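Local coordinates for CS1 fimbrial subunit A (PDB 4HJI), which builds the CS1 fimbriae, polar filaments on the surface of enterotoxigenic Escherichia coli that let the bacterium colonise the epithelium of host organs, at residues 22-27 with 60-65; 34-39 with 53-58; 70-75 with 97-102; 88-93 with 127-132. One frame throughout, in Å; residues are numbered along the deposited sequence.

Contact 1: 22-27 with 60-65; sequences DPTVDL and HTNDSD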
# COMPACT_ATOMS: atom_id res chain seq x y z
N ASP A 22 21.49 -4.82 -1.80
CA ASP A 22 20.73 -4.88 -3.08
C ASP A 22 19.62 -5.91 -2.96
O ASP A 22 19.88 -7.12 -2.89
N PRO A 23 18.36 -5.44 -2.92
CA PRO A 23 17.16 -6.30 -2.88
C PRO A 23 17.05 -7.25 -4.07
O PRO A 23 17.56 -6.94 -5.15
CB PRO A 23 16.02 -5.28 -2.90
N THR A 24 16.41 -8.40 -3.88
CA THR A 24 16.10 -9.33 -4.98
C THR A 24 14.84 -8.91 -5.76
O THR A 24 14.68 -9.23 -6.94
CB THR A 24 15.90 -10.78 -4.48
OG1 THR A 24 15.00 -10.81 -3.36
CG2 THR A 24 17.22 -11.39 -4.07
N VAL A 25 13.95 -8.21 -5.08
CA VAL A 25 12.68 -7.77 -5.65
C VAL A 25 12.46 -6.31 -5.28
O VAL A 25 13.03 -5.83 -4.30
CB VAL A 25 11.51 -8.64 -5.12
CG1 VAL A 25 11.41 -8.57 -3.61
CG2 VAL A 25 10.20 -8.21 -5.74
N ASP A 26 11.66 -5.58 -6.04
CA ASP A 26 11.25 -4.24 -5.64
C ASP A 26 9.90 -3.89 -6.20
O ASP A 26 9.42 -4.57 -7.09
CB ASP A 26 12.26 -3.20 -6.12
CG ASP A 26 12.31 -1.97 -5.23
OD1 ASP A 26 11.40 -1.77 -4.39
OD2 ASP A 26 13.30 -1.20 -5.36
N LEU A 27 9.29 -2.87 -5.63
CA LEU A 27 8.02 -2.34 -6.10
C LEU A 27 8.25 -0.87 -6.46
O LEU A 27 8.56 -0.05 -5.59
CB LEU A 27 6.94 -2.46 -5.04
CG LEU A 27 5.52 -2.09 -5.48
CD1 LEU A 27 4.94 -3.11 -6.47
CD2 LEU A 27 4.65 -2.05 -4.24
N HIS A 60 9.65 -5.46 -9.83
CA HIS A 60 10.94 -5.84 -10.39
C HIS A 60 11.47 -7.06 -9.67
O HIS A 60 11.41 -7.12 -8.46
CB HIS A 60 11.96 -4.75 -10.19
CG HIS A 60 11.80 -3.60 -11.10
ND1 HIS A 60 12.86 -3.07 -11.81
CD2 HIS A 60 10.72 -2.84 -11.40
CE1 HIS A 60 12.43 -2.05 -12.53
NE2 HIS A 60 11.14 -1.88 -12.29
N THR A 61 11.98 -8.02 -10.41
CA THR A 61 12.57 -9.19 -9.79
C THR A 61 13.81 -9.64 -10.51
O THR A 61 13.98 -9.33 -11.70
CB THR A 61 11.54 -10.35 -9.73
OG1 THR A 61 12.09 -11.47 -9.04
CG2 THR A 61 11.09 -10.77 -11.15
N ASN A 62 14.66 -10.38 -9.80
CA ASN A 62 15.80 -11.06 -10.41
C ASN A 62 15.52 -12.52 -10.76
O ASN A 62 16.43 -13.23 -11.18
CB ASN A 62 17.04 -10.97 -9.51
CG ASN A 62 16.96 -11.87 -8.29
OD1 ASN A 62 16.01 -12.65 -8.11
ND2 ASN A 62 17.97 -11.76 -7.43
N ASP A 63 14.27 -12.96 -10.59
CA ASP A 63 13.85 -14.30 -11.01
C ASP A 63 12.39 -14.30 -11.43
O ASP A 63 11.47 -14.30 -10.60
CB ASP A 63 14.10 -15.34 -9.93
CG ASP A 63 13.92 -16.78 -10.44
OD1 ASP A 63 13.41 -16.99 -11.57
OD2 ASP A 63 14.30 -17.72 -9.71
N SER A 64 12.19 -14.34 -12.75
CA SER A 64 10.87 -14.28 -13.36
C SER A 64 10.08 -15.59 -13.21
O SER A 64 8.88 -15.62 -13.52
CB SER A 64 11.02 -13.93 -14.84
OG SER A 64 9.80 -14.16 -15.53
N ASP A 65 10.74 -16.66 -12.76
CA ASP A 65 10.06 -17.92 -12.46
C ASP A 65 9.36 -17.88 -11.11
O ASP A 65 8.45 -18.67 -10.87
CB ASP A 65 11.06 -19.09 -12.47
CG ASP A 65 11.35 -19.60 -13.87
OD1 ASP A 65 10.84 -19.04 -14.86
OD2 ASP A 65 12.10 -20.60 -13.97
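His60 O is gripped twice by one neighbour strand. It accepts the backbone N-H of Asp26, with Asp26 N to His60 O at 2.9 Å, and it also takes a CA-H...O contact from Val25. The methyl Val25 CG2 lies 3.2 Å from His60 O as well. That methyl lies anti to the backbone N of Val25 (the CG1 torsion is 59°), which carries it across to the oxygen. The approach is tight.

Asp26 and His60 form a hydrogen-bonded antiparallel pair, completed by His60 N to Asp26 O at 2.9 Å. Val25 and Thr61 follow as a non-hydrogen-bonded pair, with CA atoms 4.4 Å apart. A last backbone bond runs from Asn62 N to Thr24 O at 3.1 Å. Its N-H is bent, at 139°, although the donor lies nearly along the C=O axis. Beyond it the side chain of Asn62 crosses Thr24 at a slant, where Asn62 ND2 meets Thr24 CG2 at 3.5 Å.

The pairing stops where the second strand turns away. Thr61 OG1 accepts the N-H of Asp63, with N to OG1 at 3.1 Å, in an ST turn, and Asp63 OD1 accepts from Asp65 N in an Asx turn. Asn62 OD1 bonds to Lys156. A salt bridge from Asp26 to Lys165 is doubtful. Val25 and Thr61 share the face opposite Asp26 and His60, where Val25 packs on Val163 and Thr61 on Phe113. This is the end of an antiparallel ladder, here joining strand 25-29 to strand 49-61 in the beta-sandwich of a chaperone-usher pilin.

Contact 2: 34-39 with 53-58; sequences ALPNSV and HTINTV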
# COMPACT_ATOMS: atom_id res chain seq x y z
N ALA A 34 10.80 5.54 -7.92
CA ALA A 34 10.55 5.00 -6.59
C ALA A 34 9.09 5.21 -6.16
O ALA A 34 8.45 6.19 -6.53
CB ALA A 34 11.47 5.61 -5.56
N LEU A 35 8.60 4.28 -5.37
CA LEU A 35 7.29 4.40 -4.81
C LEU A 35 7.24 5.68 -3.95
O LEU A 35 8.24 6.03 -3.30
CB LEU A 35 7.00 3.16 -3.96
CG LEU A 35 5.57 2.80 -3.77
CD1 LEU A 35 4.87 2.47 -5.09
CD2 LEU A 35 5.50 1.59 -2.84
N PRO A 36 6.11 6.40 -3.97
CA PRO A 36 6.04 7.56 -3.06
C PRO A 36 6.20 7.14 -1.60
O PRO A 36 5.75 6.07 -1.22
CB PRO A 36 4.65 8.13 -3.30
CG PRO A 36 4.20 7.54 -4.59
CD PRO A 36 4.87 6.22 -4.74
N ASN A 37 6.87 7.98 -0.81
CA ASN A 37 6.99 7.70 0.63
C ASN A 37 5.96 8.47 1.45
O ASN A 37 5.95 8.37 2.67
CB ASN A 37 8.42 7.95 1.13
CG ASN A 37 8.82 9.41 1.19
OD1 ASN A 37 8.11 10.30 0.74
ND2 ASN A 37 10.02 9.65 1.72
N SER A 38 5.13 9.26 0.77
CA SER A 38 4.08 10.08 1.39
C SER A 38 2.85 10.09 0.49
O SER A 38 2.99 10.10 -0.74
CB SER A 38 4.57 11.52 1.58
OG SER A 38 5.81 11.56 2.26
N VAL A 39 1.65 10.06 1.09
CA VAL A 39 0.38 10.16 0.37
C VAL A 39 -0.55 11.04 1.21
O VAL A 39 -0.63 10.87 2.41
CB VAL A 39 -0.26 8.76 0.15
CG1 VAL A 39 -1.72 8.88 -0.30
CG2 VAL A 39 0.58 7.97 -0.83
N HIS A 53 -6.95 6.11 -2.92
CA HIS A 53 -5.73 6.60 -3.55
C HIS A 53 -5.03 5.46 -4.25
O HIS A 53 -4.56 4.52 -3.60
CB HIS A 53 -4.80 7.22 -2.54
CG HIS A 53 -3.57 7.81 -3.14
ND1 HIS A 53 -3.48 9.14 -3.48
CD2 HIS A 53 -2.36 7.27 -3.44
CE1 HIS A 53 -2.26 9.39 -3.95
NE2 HIS A 53 -1.57 8.27 -3.95
N THR A 54 -4.93 5.56 -5.57
CA THR A 54 -4.39 4.49 -6.40
C THR A 54 -3.05 4.88 -7.00
O THR A 54 -2.87 6.00 -7.54
CB THR A 54 -5.40 4.08 -7.47
OG1 THR A 54 -6.59 3.63 -6.83
CG2 THR A 54 -4.86 2.96 -8.37
N ILE A 55 -2.09 3.96 -6.88
CA ILE A 55 -0.73 4.11 -7.38
C ILE A 55 -0.51 2.98 -8.39
O ILE A 55 -0.67 1.80 -8.05
CB ILE A 55 0.31 4.00 -6.24
CG1 ILE A 55 0.07 5.04 -5.13
CG2 ILE A 55 1.73 4.14 -6.76
CD1 ILE A 55 0.94 4.91 -3.91
N ASN A 56 -0.21 3.35 -9.64
CA ASN A 56 0.20 2.40 -10.66
C ASN A 56 1.64 1.98 -10.40
O ASN A 56 2.53 2.82 -10.30
CB ASN A 56 0.04 3.05 -12.05
CG ASN A 56 -1.39 3.42 -12.34
OD1 ASN A 56 -1.75 4.61 -12.48
ND2 ASN A 56 -2.24 2.43 -12.44
N THR A 57 1.87 0.67 -10.28
CA THR A 57 3.17 0.14 -9.89
C THR A 57 3.61 -1.00 -10.80
O THR A 57 2.82 -1.52 -11.58
CB THR A 57 3.14 -0.43 -8.46
OG1 THR A 57 2.32 -1.61 -8.45
CG2 THR A 57 2.56 0.56 -7.50
N VAL A 58 4.88 -1.37 -10.70
CA VAL A 58 5.39 -2.58 -11.32
C VAL A 58 6.32 -3.28 -10.35
O VAL A 58 6.98 -2.64 -9.54
CB VAL A 58 6.16 -2.31 -12.64
CG1 VAL A 58 5.19 -1.85 -13.72
CG2 VAL A 58 7.30 -1.32 -12.44
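The imidazole of His53 carries a methyl group on one face. In the conformer described, Val39 CG1 stands over the middle of the ring, 3.5 Å from its centroid and 5° off the ring normal. This is a CH-pi contact. Val39 CG2 lies toward one side of the ring, nearest to His53 NE2 at 3.8 Å. The two side chains extend to meet each other. His53 holds its ring out from the strand with CG trans to the backbone N (chi1 -177°), and the ring is turned so that a face meets the valine.

The segments belong to a beta hairpin of the immunoglobulin-like pilin fold, formed by strands 38-44 and 49-61. Here they lie too far apart for backbone pairing. No hydrogen bond crosses between the segments, and side chains bridge the gap. The backbone of Val39 instead pairs with Ser168 and Thr170 of strand 163-173. On the other segment, His53 and Ile55 bond through their backbones to strand 119-131. The two sides of the contact are thus held by different neighbours.

Apolar groups meet between them. Ile55 points its CD1 at the proline ring, meeting Pro36 CD at 4.2 Å. Val39 CG2 lies a little farther from the same methyl. Leu35 sends CD1 to the strand and lies roughly perpendicular to Ile55. Leu27 of strand 25-29 packs on both Leu35 and Thr57. Thr57 turns its hydroxyl to Gln125 O and its methyl to the leucine. Leu35 CD1 therefore rests on two methyls at once, Ile55 CG2 at 3.9 Å and Thr57 CG2 at 3.8 Å.

Contact 3: 70-75 with 97-102; sequences VKLSAD and KPLSTT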
# COMPACT_ATOMS: atom_id res chain seq x y z
N VAL A 70 3.40 -10.70 -0.60
CA VAL A 70 3.15 -9.33 -0.21
C VAL A 70 2.29 -9.29 1.03
O VAL A 70 1.27 -9.98 1.13
CB VAL A 70 2.42 -8.56 -1.30
CG1 VAL A 70 2.41 -7.07 -1.00
CG2 VAL A 70 3.10 -8.81 -2.64
N LYS A 71 2.70 -8.46 1.98
CA LYS A 71 1.96 -8.30 3.21
C LYS A 71 2.19 -6.91 3.78
O LYS A 71 3.03 -6.17 3.26
CB LYS A 71 2.39 -9.36 4.23
CG LYS A 71 3.82 -9.21 4.70
CD LYS A 71 4.27 -10.36 5.59
CE LYS A 71 5.61 -10.01 6.21
NZ LYS A 71 6.28 -11.13 6.91
N LEU A 72 1.44 -6.57 4.82
CA LEU A 72 1.66 -5.35 5.60
C LEU A 72 2.39 -5.74 6.88
O LEU A 72 2.19 -6.81 7.41
CB LEU A 72 0.33 -4.70 5.97
CG LEU A 72 -0.56 -4.36 4.79
CD1 LEU A 72 -1.98 -4.00 5.23
CD2 LEU A 72 0.05 -3.25 3.96
N SER A 73 3.24 -4.86 7.38
CA SER A 73 3.96 -5.16 8.63
C SER A 73 3.08 -4.91 9.85
O SER A 73 3.40 -5.36 10.94
CB SER A 73 5.21 -4.28 8.74
OG SER A 73 4.82 -2.98 9.08
N ALA A 74 1.98 -4.18 9.67
CA ALA A 74 1.07 -3.89 10.75
C ALA A 74 -0.22 -3.45 10.11
O ALA A 74 -0.21 -2.99 8.97
CB ALA A 74 1.63 -2.79 11.64
N ASP A 75 -1.32 -3.61 10.85
CA ASP A 75 -2.62 -3.09 10.45
C ASP A 75 -2.52 -1.59 10.41
O ASP A 75 -2.32 -0.96 11.45
CB ASP A 75 -3.68 -3.41 11.49
CG ASP A 75 -4.18 -4.83 11.41
OD1 ASP A 75 -3.83 -5.53 10.43
OD2 ASP A 75 -4.96 -5.24 12.31
N LYS A 97 -6.01 -7.77 -4.92
CA LYS A 97 -6.15 -8.58 -3.71
C LYS A 97 -5.94 -7.69 -2.46
O LYS A 97 -5.04 -6.87 -2.43
CB LYS A 97 -5.11 -9.70 -3.73
CG LYS A 97 -5.27 -10.67 -4.89
CD LYS A 97 -3.97 -10.89 -5.66
CE LYS A 97 -4.21 -11.57 -7.01
NZ LYS A 97 -3.38 -10.93 -8.09
N PRO A 98 -6.77 -7.86 -1.42
CA PRO A 98 -6.57 -7.11 -0.18
C PRO A 98 -5.35 -7.65 0.55
O PRO A 98 -5.13 -8.86 0.58
CB PRO A 98 -7.86 -7.38 0.62
CG PRO A 98 -8.32 -8.67 0.12
CD PRO A 98 -7.97 -8.70 -1.34
N LEU A 99 -4.54 -6.74 1.09
CA LEU A 99 -3.39 -7.11 1.89
C LEU A 99 -3.75 -7.13 3.37
O LEU A 99 -4.74 -6.53 3.81
CB LEU A 99 -2.27 -6.11 1.65
CG LEU A 99 -1.74 -5.94 0.22
CD1 LEU A 99 -0.60 -4.92 0.20
CD2 LEU A 99 -1.31 -7.26 -0.40
N SER A 100 -2.97 -7.87 4.14
CA SER A 100 -3.10 -7.93 5.59
C SER A 100 -1.71 -8.27 6.14
O SER A 100 -0.75 -8.37 5.38
CB SER A 100 -4.10 -9.00 5.99
OG SER A 100 -3.63 -10.28 5.64
N THR A 101 -1.64 -8.56 7.44
CA THR A 101 -0.37 -8.96 8.06
C THR A 101 -0.04 -10.42 7.71
O THR A 101 1.03 -10.90 8.04
CB THR A 101 -0.38 -8.76 9.59
OG1 THR A 101 -1.56 -9.35 10.18
CG2 THR A 101 -0.33 -7.28 9.93
N THR A 102 -0.97 -11.14 7.07
CA THR A 102 -0.68 -12.44 6.53
C THR A 102 -0.30 -12.33 5.08
O THR A 102 -1.06 -11.75 4.28
CB THR A 102 -1.92 -13.36 6.60
OG1 THR A 102 -2.41 -13.38 7.94
CG2 THR A 102 -1.59 -14.76 6.16
O HOH W 1 -1.24 -9.73 2.48
O HOH W 2 3.32 -8.99 8.39
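Leu72 and Leu99 both turn CG away from their own carbonyl carbon (chi1 -57° and -60°), and their side chains run almost square to each other. Leu72 CG meets Leu99 CB at 4.0 Å. Val70 has CG1 opposite its backbone N, which brings this methyl to Leu99 CD2 at 3.8 Å. Leu99 thus packs against both residues, and Ile152 of strand 144-156 lies against Val70 and Leu72.

One direct hydrogen bond joins the backbones. Leu72 N reaches Ser100 O at 2.9 Å and is nearly straight at 174°, but the donor sits above the carbonyl plane. Beside it, Thr101 CA makes a CA-H...O contact with Leu72 O. The methyl CG2 of Thr101 reaches on to Ala74 CA at 3.8 Å.

Water extends the link. One water bonds to Leu72 O at 2.6 Å and to Thr101 O. Another lies among Val70 O, Thr102 O and Ser100 N, and accepts from Ser100 N at 3.0 Å. Segment 97-102 bends at an ST turn, in which Thr102 N donates to Ser100 OG at 3.1 Å.

Strand 68-80 is thereby joined to segment 97-102 in the pilin sandwich. The chemistry is divided: leucine and valine side chains meet on the buried side, while water serves backbone groups where strand pairing is incomplete.

Contact 4: 88-93 with 127-132; sequences IPVSVN and LSIHAD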
# COMPACT_ATOMS: atom_id res chain seq x y z
N ILE A 88 -8.85 5.91 12.29
CA ILE A 88 -9.56 5.55 11.05
C ILE A 88 -8.84 4.35 10.44
O ILE A 88 -7.65 4.44 10.13
CB ILE A 88 -9.55 6.72 10.03
CG1 ILE A 88 -10.21 7.97 10.61
CG2 ILE A 88 -10.22 6.29 8.72
CD1 ILE A 88 -10.04 9.21 9.76
N PRO A 89 -9.54 3.21 10.27
CA PRO A 89 -8.86 2.04 9.70
C PRO A 89 -8.53 2.21 8.22
O PRO A 89 -9.27 2.89 7.49
CB PRO A 89 -9.86 0.90 9.92
CG PRO A 89 -11.16 1.59 9.91
CD PRO A 89 -10.96 2.92 10.56
N VAL A 90 -7.41 1.64 7.79
CA VAL A 90 -6.96 1.74 6.40
C VAL A 90 -6.89 0.35 5.82
O VAL A 90 -6.40 -0.58 6.48
CB VAL A 90 -5.57 2.40 6.30
CG1 VAL A 90 -4.99 2.32 4.88
CG2 VAL A 90 -5.62 3.86 6.75
N SER A 91 -7.40 0.21 4.59
CA SER A 91 -7.31 -1.00 3.79
C SER A 91 -6.36 -0.74 2.63
O SER A 91 -6.30 0.37 2.10
CB SER A 91 -8.70 -1.37 3.26
OG SER A 91 -9.53 -1.81 4.33
N VAL A 92 -5.59 -1.76 2.26
CA VAL A 92 -4.66 -1.68 1.15
C VAL A 92 -4.86 -2.86 0.22
O VAL A 92 -4.96 -4.01 0.69
CB VAL A 92 -3.20 -1.67 1.64
CG1 VAL A 92 -2.26 -1.48 0.47
CG2 VAL A 92 -3.02 -0.61 2.70
N ASN A 93 -5.02 -2.57 -1.07
CA ASN A 93 -5.20 -3.62 -2.08
C ASN A 93 -4.00 -3.57 -3.01
O ASN A 93 -3.50 -2.49 -3.32
CB ASN A 93 -6.46 -3.41 -2.94
CG ASN A 93 -7.77 -3.63 -2.20
OD1 ASN A 93 -7.84 -3.57 -0.97
ND2 ASN A 93 -8.81 -3.92 -2.95
N LEU A 127 -1.85 -0.46 -6.79
CA LEU A 127 -1.74 -0.40 -5.36
C LEU A 127 -2.68 0.69 -4.85
O LEU A 127 -2.50 1.86 -5.19
CB LEU A 127 -0.29 -0.09 -4.95
CG LEU A 127 -0.05 0.13 -3.46
CD1 LEU A 127 -0.26 -1.14 -2.63
CD2 LEU A 127 1.36 0.63 -3.24
N SER A 128 -3.70 0.33 -4.07
CA SER A 128 -4.71 1.30 -3.60
C SER A 128 -4.81 1.37 -2.08
O SER A 128 -4.83 0.33 -1.40
CB SER A 128 -6.11 1.00 -4.18
OG SER A 128 -6.19 -0.41 -4.23
N ILE A 129 -4.89 2.59 -1.56
CA ILE A 129 -4.99 2.88 -0.13
C ILE A 129 -6.37 3.47 0.14
O ILE A 129 -6.74 4.45 -0.51
CB ILE A 129 -3.85 3.84 0.31
CG1 ILE A 129 -2.51 3.15 0.06
CG2 ILE A 129 -4.02 4.26 1.76
CD1 ILE A 129 -1.32 4.04 0.28
N HIS A 130 -7.08 2.90 1.11
CA HIS A 130 -8.53 3.13 1.38
C HIS A 130 -8.75 3.43 2.87
O HIS A 130 -8.99 2.49 3.65
CB HIS A 130 -9.41 1.91 1.01
CG HIS A 130 -9.21 1.39 -0.39
ND1 HIS A 130 -9.95 1.85 -1.45
CD2 HIS A 130 -8.34 0.49 -0.89
CE1 HIS A 130 -9.55 1.24 -2.55
NE2 HIS A 130 -8.58 0.41 -2.24
N ALA A 131 -8.74 4.69 3.27
CA ALA A 131 -9.13 5.06 4.66
C ALA A 131 -10.64 5.09 4.77
O ALA A 131 -11.29 5.81 4.03
CB ALA A 131 -8.59 6.42 5.04
N ASP A 132 -11.19 4.31 5.71
CA ASP A 132 -12.63 4.18 5.87
C ASP A 132 -13.19 4.94 7.08
O ASP A 132 -13.18 4.45 8.21
CB ASP A 132 -12.96 2.72 5.99
CG ASP A 132 -14.43 2.47 6.17
OD1 ASP A 132 -15.22 3.43 6.01
OD2 ASP A 132 -14.78 1.32 6.48
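Ser91 O takes the shortest hydrogen bond of this pair, from His130 N at 2.8 Å. The donor comes almost straight on to the oxygen, though the N-H is bent at 144°. The same oxygen lies at the edge of the His130 ring, near its plane, 3.6 Å from CD2. With Ser91 N to His130 O at 2.9 Å, these residues form a hydrogen-bonded antiparallel pair. Asn93 and Ser128 repeat the pattern, and Asp132 N donates to Pro89 O in a nearly straight bond.

Two kinds of side chain separate across the sheet. Val90, Val92, Ile129 and Ala131 share the buried face. Val90 CG1 meets Ile129 CG2 at 3.8 Å; both methyls lie trans to their backbone N atoms (chi1 171° for Val90). Val92 CG1 touches Leu127 CD1 at 3.7 Å. At the end of the ladder Ile88 CG2 rests on Ala131 CB at 4.0 Å.

Ser91, Asn93, Ser128 and His130 line the other face. In the conformer described, Ser128 OG sits 3.3 Å from Asn93 CB. The Asn93 and His130 side chains are roughly at right angles. Just past the last paired residues, Asp132 makes a salt bridge to Arg135 and a hydrogen bond to Thr134.

The two strands run antiparallel, 160° apart, inside the sheet of the pilin sandwich. Strand 119-131 pairs on its far edge with strand 49-61. Strand 87-94 has strands 68-80 and 97-98 as further partners, while residues of strand 144-156 pack against Ile88, Val92 and Leu127.

Overall arrangement
From the N terminus, contact 1 closes a long loop by pairing strand 25-29 with the end of strand 49-61. Contact 2 is nested inside that loop, uses the same strand 49-61 and touches contact 1. Contacts 3 and 4 come later and cross: segment 88-93 lies between 70-75 and 97-102 in the chain, and 127-132 follows both. They meet where Leu99 N and Val92 O probably bond. Strand 119-131 brings contact 4 beside contact 2. Contacts 1 and 2 thus gather strands 25-29 and 38-44 around strand 49-61, contact 3 ties strand 68-80 to segment 97-102, and contact 4 joins strand 87-94 to strand 119-131.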